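Local coordinates for protein polyketide synthase PksR (Bacillus subtilis, PDB 4U3V) that takes part in synthesis of the antibiotic polyketide bacillaene, this piece being its double-hotdog enoyl-isomerase domain, at residues T150-I155 and T175-D180. Sequence-based numbering, arbitrary orientation.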
loop_
_atom_site.group_PDB
_atom_site.type_symbol
_atom_site.label_atom_id
_atom_site.label_comp_id
_atom_site.label_asym_id
_atom_site.label_seq_id
_atom_site.Cartn_x
_atom_site.Cartn_y
_atom_site.Cartn_z
ATOM N N THR A 150 21.232 8.966 7.287
ATOM C CA THR A 150 21.100 9.837 8.446
ATOM C C THR A 150 19.831 9.476 9.205
ATOM O O THR A 150 18.721 9.562 8.658
ATOM C CB THR A 150 21.036 11.324 8.032
ATOM O OG1 THR A 150 22.223 11.681 7.313
ATOM C CG2 THR A 150 20.896 12.230 9.244
ATOM N N LYS A 151 19.987 9.105 10.472
ATOM C CA LYS A 151 18.828 8.900 11.357
ATOM C C LYS A 151 18.032 10.179 11.573
ATOM O O LYS A 151 18.588 11.256 11.814
ATOM C CB LYS A 151 19.265 8.326 12.710
ATOM C CG LYS A 151 18.101 8.010 13.629
ATOM C CD LYS A 151 18.589 7.434 14.956
ATOM C CE LYS A 151 17.444 6.832 15.748
ATOM N NZ LYS A 151 16.773 5.782 14.941
ATOM N N LEU A 152 16.712 10.070 11.456
ATOM C CA LEU A 152 15.815 11.201 11.653
ATOM C C LEU A 152 15.187 11.109 13.044
ATOM O O LEU A 152 15.082 10.029 13.609
ATOM C CB LEU A 152 14.691 11.193 10.605
ATOM C CG LEU A 152 15.226 11.138 9.169
ATOM C CD1 LEU A 152 14.038 11.206 8.210
ATOM C CD2 LEU A 152 16.168 12.306 8.918
ATOM N N HIS A 153 14.847 12.259 13.596
ATOM C CA HIS A 153 14.264 12.358 14.931
ATOM C C HIS A 153 12.945 13.069 14.809
ATOM O O HIS A 153 12.608 13.589 13.739
ATOM C CB HIS A 153 15.205 13.165 15.832
ATOM C CG HIS A 153 16.588 12.574 15.931
ATOM N ND1 HIS A 153 16.855 11.489 16.689
ATOM C CD2 HIS A 153 17.754 12.857 15.225
ATOM C CE1 HIS A 153 18.134 11.119 16.503
ATOM N NE2 HIS A 153 18.683 11.958 15.606
ATOM N N HIS A 154 12.176 13.100 15.896
ATOM C CA HIS A 154 10.820 13.638 15.844
ATOM C C HIS A 154 10.034 12.982 14.735
ATOM O O HIS A 154 9.525 13.665 13.834
ATOM C CB HIS A 154 10.863 15.146 15.655
ATOM C CG HIS A 154 11.805 15.846 16.610
ATOM N ND1 HIS A 154 11.714 15.703 17.948
ATOM C CD2 HIS A 154 12.922 16.643 16.374
ATOM C CE1 HIS A 154 12.713 16.380 18.541
ATOM N NE2 HIS A 154 13.447 16.963 17.577
ATOM N N ILE A 155 9.911 11.674 14.787
ATOM C CA ILE A 155 9.194 10.931 13.774
ATOM C C ILE A 155 7.747 11.385 13.532
ATOM O O ILE A 155 7.235 11.163 12.473
ATOM C CB ILE A 155 9.251 9.428 14.060
ATOM C CG1 ILE A 155 10.589 8.847 13.673
ATOM C CG2 ILE A 155 8.187 8.701 13.299
ATOM C CD1 ILE A 155 11.408 9.733 12.775
ATOM N N THR A 175 8.449 3.466 13.371
ATOM C CA THR A 175 9.223 3.700 14.613
ATOM C C THR A 175 10.595 4.324 14.399
ATOM O O THR A 175 11.121 4.998 15.300
ATOM C CB THR A 175 9.387 2.403 15.430
ATOM O OG1 THR A 175 10.137 1.437 14.666
ATOM C CG2 THR A 175 8.013 1.822 15.743
ATOM N N HIS A 176 11.215 4.045 13.257
ATOM C CA HIS A 176 12.526 4.639 12.957
ATOM C C HIS A 176 12.616 4.983 11.491
ATOM O O HIS A 176 12.093 4.245 10.664
ATOM C CB HIS A 176 13.637 3.648 13.276
ATOM C CG HIS A 176 13.622 3.143 14.700
ATOM N ND1 HIS A 176 12.761 2.196 15.122
ATOM C CD2 HIS A 176 14.453 3.433 15.784
ATOM C CE1 HIS A 176 13.003 1.914 16.418
ATOM N NE2 HIS A 176 14.043 2.667 16.823
ATOM N N LEU A 177 13.346 6.051 11.174
ATOM C CA LEU A 177 13.644 6.436 9.775
ATOM C C LEU A 177 15.123 6.790 9.627
ATOM O O LEU A 177 15.651 7.565 10.416
ATOM C CB LEU A 177 12.854 7.681 9.419
ATOM C CG LEU A 177 11.339 7.434 9.358
ATOM C CD1 LEU A 177 10.652 8.767 9.206
ATOM C CD2 LEU A 177 11.047 6.561 8.145
ATOM N N TYR A 178 15.723 6.353 8.534
ATOM C CA TYR A 178 17.072 6.780 8.155
ATOM C C TYR A 178 17.041 7.136 6.671
ATOM O O TYR A 178 16.592 6.334 5.866
ATOM C CB TYR A 178 18.039 5.628 8.353
ATOM C CG TYR A 178 17.960 5.017 9.735
ATOM C CD1 TYR A 178 18.905 5.340 10.716
ATOM C CD2 TYR A 178 16.987 4.067 10.032
ATOM C CE1 TYR A 178 18.840 4.758 11.974
ATOM C CE2 TYR A 178 16.941 3.444 11.270
ATOM C CZ TYR A 178 17.853 3.807 12.246
ATOM O OH TYR A 178 17.778 3.203 13.498
ATOM N N ARG A 179 17.603 8.280 6.307
ATOM C CA ARG A 179 17.310 8.896 5.013
ATOM C C ARG A 179 18.560 9.382 4.323
ATOM O O ARG A 179 19.504 9.797 4.999
ATOM C CB ARG A 179 16.411 10.101 5.244
ATOM C CG ARG A 179 15.880 10.756 3.969
ATOM C CD ARG A 179 14.832 11.814 4.333
ATOM N NE ARG A 179 15.438 12.978 5.010
ATOM C CZ ARG A 179 14.742 13.954 5.596
ATOM N NH1 ARG A 179 13.409 13.976 5.545
ATOM N NH2 ARG A 179 15.377 14.958 6.199
ATOM N N ASP A 180 18.562 9.378 2.984
ATOM C CA ASP A 180 19.498 10.219 2.241
ATOM C C ASP A 180 18.809 10.734 0.968
ATOM O O ASP A 180 17.592 10.553 0.828
ATOM C CB ASP A 180 20.830 9.485 1.918
ATOM C CG ASP A 180 20.696 8.412 0.853
ATOM O OD1 ASP A 180 19.604 8.244 0.296
ATOM O OD2 ASP A 180 21.713 7.735 0.534
HETATM O O HOH W 1 22.234 10.899 4.763
HETATM O O HOH W 2 14.383 7.255 13.669
#
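Lys151 lays its aliphatic chain alongside the ring of Tyr178, the two side chains running the same way, with CB of Lys151 3.6 Å from CD1 of Tyr178. With CG anti to the backbone N (chi1 -176°), the lysine chain runs extended until it bends at chi4, which brings NZ back to the tyrosine hydroxyl in a weak hydrogen bond. The same ammonium group lies in the plane of the His176 ring, at its edge, 3.4 Å from CD2. A water joins Lys151 NZ, the carbonyl O of Leu152 and the backbone N of Leu177, filling in where the two chains diverge.

Before that point the backbones pair as antiparallel strands. Thr150 and Arg179 exchange both bonds of a hydrogen-bonded pair, Arg179 N reaching Thr150 O at 2.9 Å, and Leu152 N then gives an almost straight bond to Leu177 O. A second water bridges Thr150 OG1 and Arg179 O. On the face carrying Arg179, Leu152 CD1 lies over one face of the guanidinium, off its centre, 3.9 Å from CZ of Arg179. Further along, Ile155 points at the strand and its CD1 meets Leu177 CD1 at 3.8 Å.

Strand 150-151 is thus a short edge strand, entered just after helix 142-147, that pairs with one edge of strand 174-180 in what is probably the C-terminal hotdog of the pair. The other edge of 174-180 pairs with strand 183-190, the pairing interrupted by a classic beta bulge at Thr175 and His176, opposite Lys187, while Arg179 NH1 hydrogen-bonds Ser217 O in helix 205-219 and forms a salt bridge with OE1 of Glu220, just past its end.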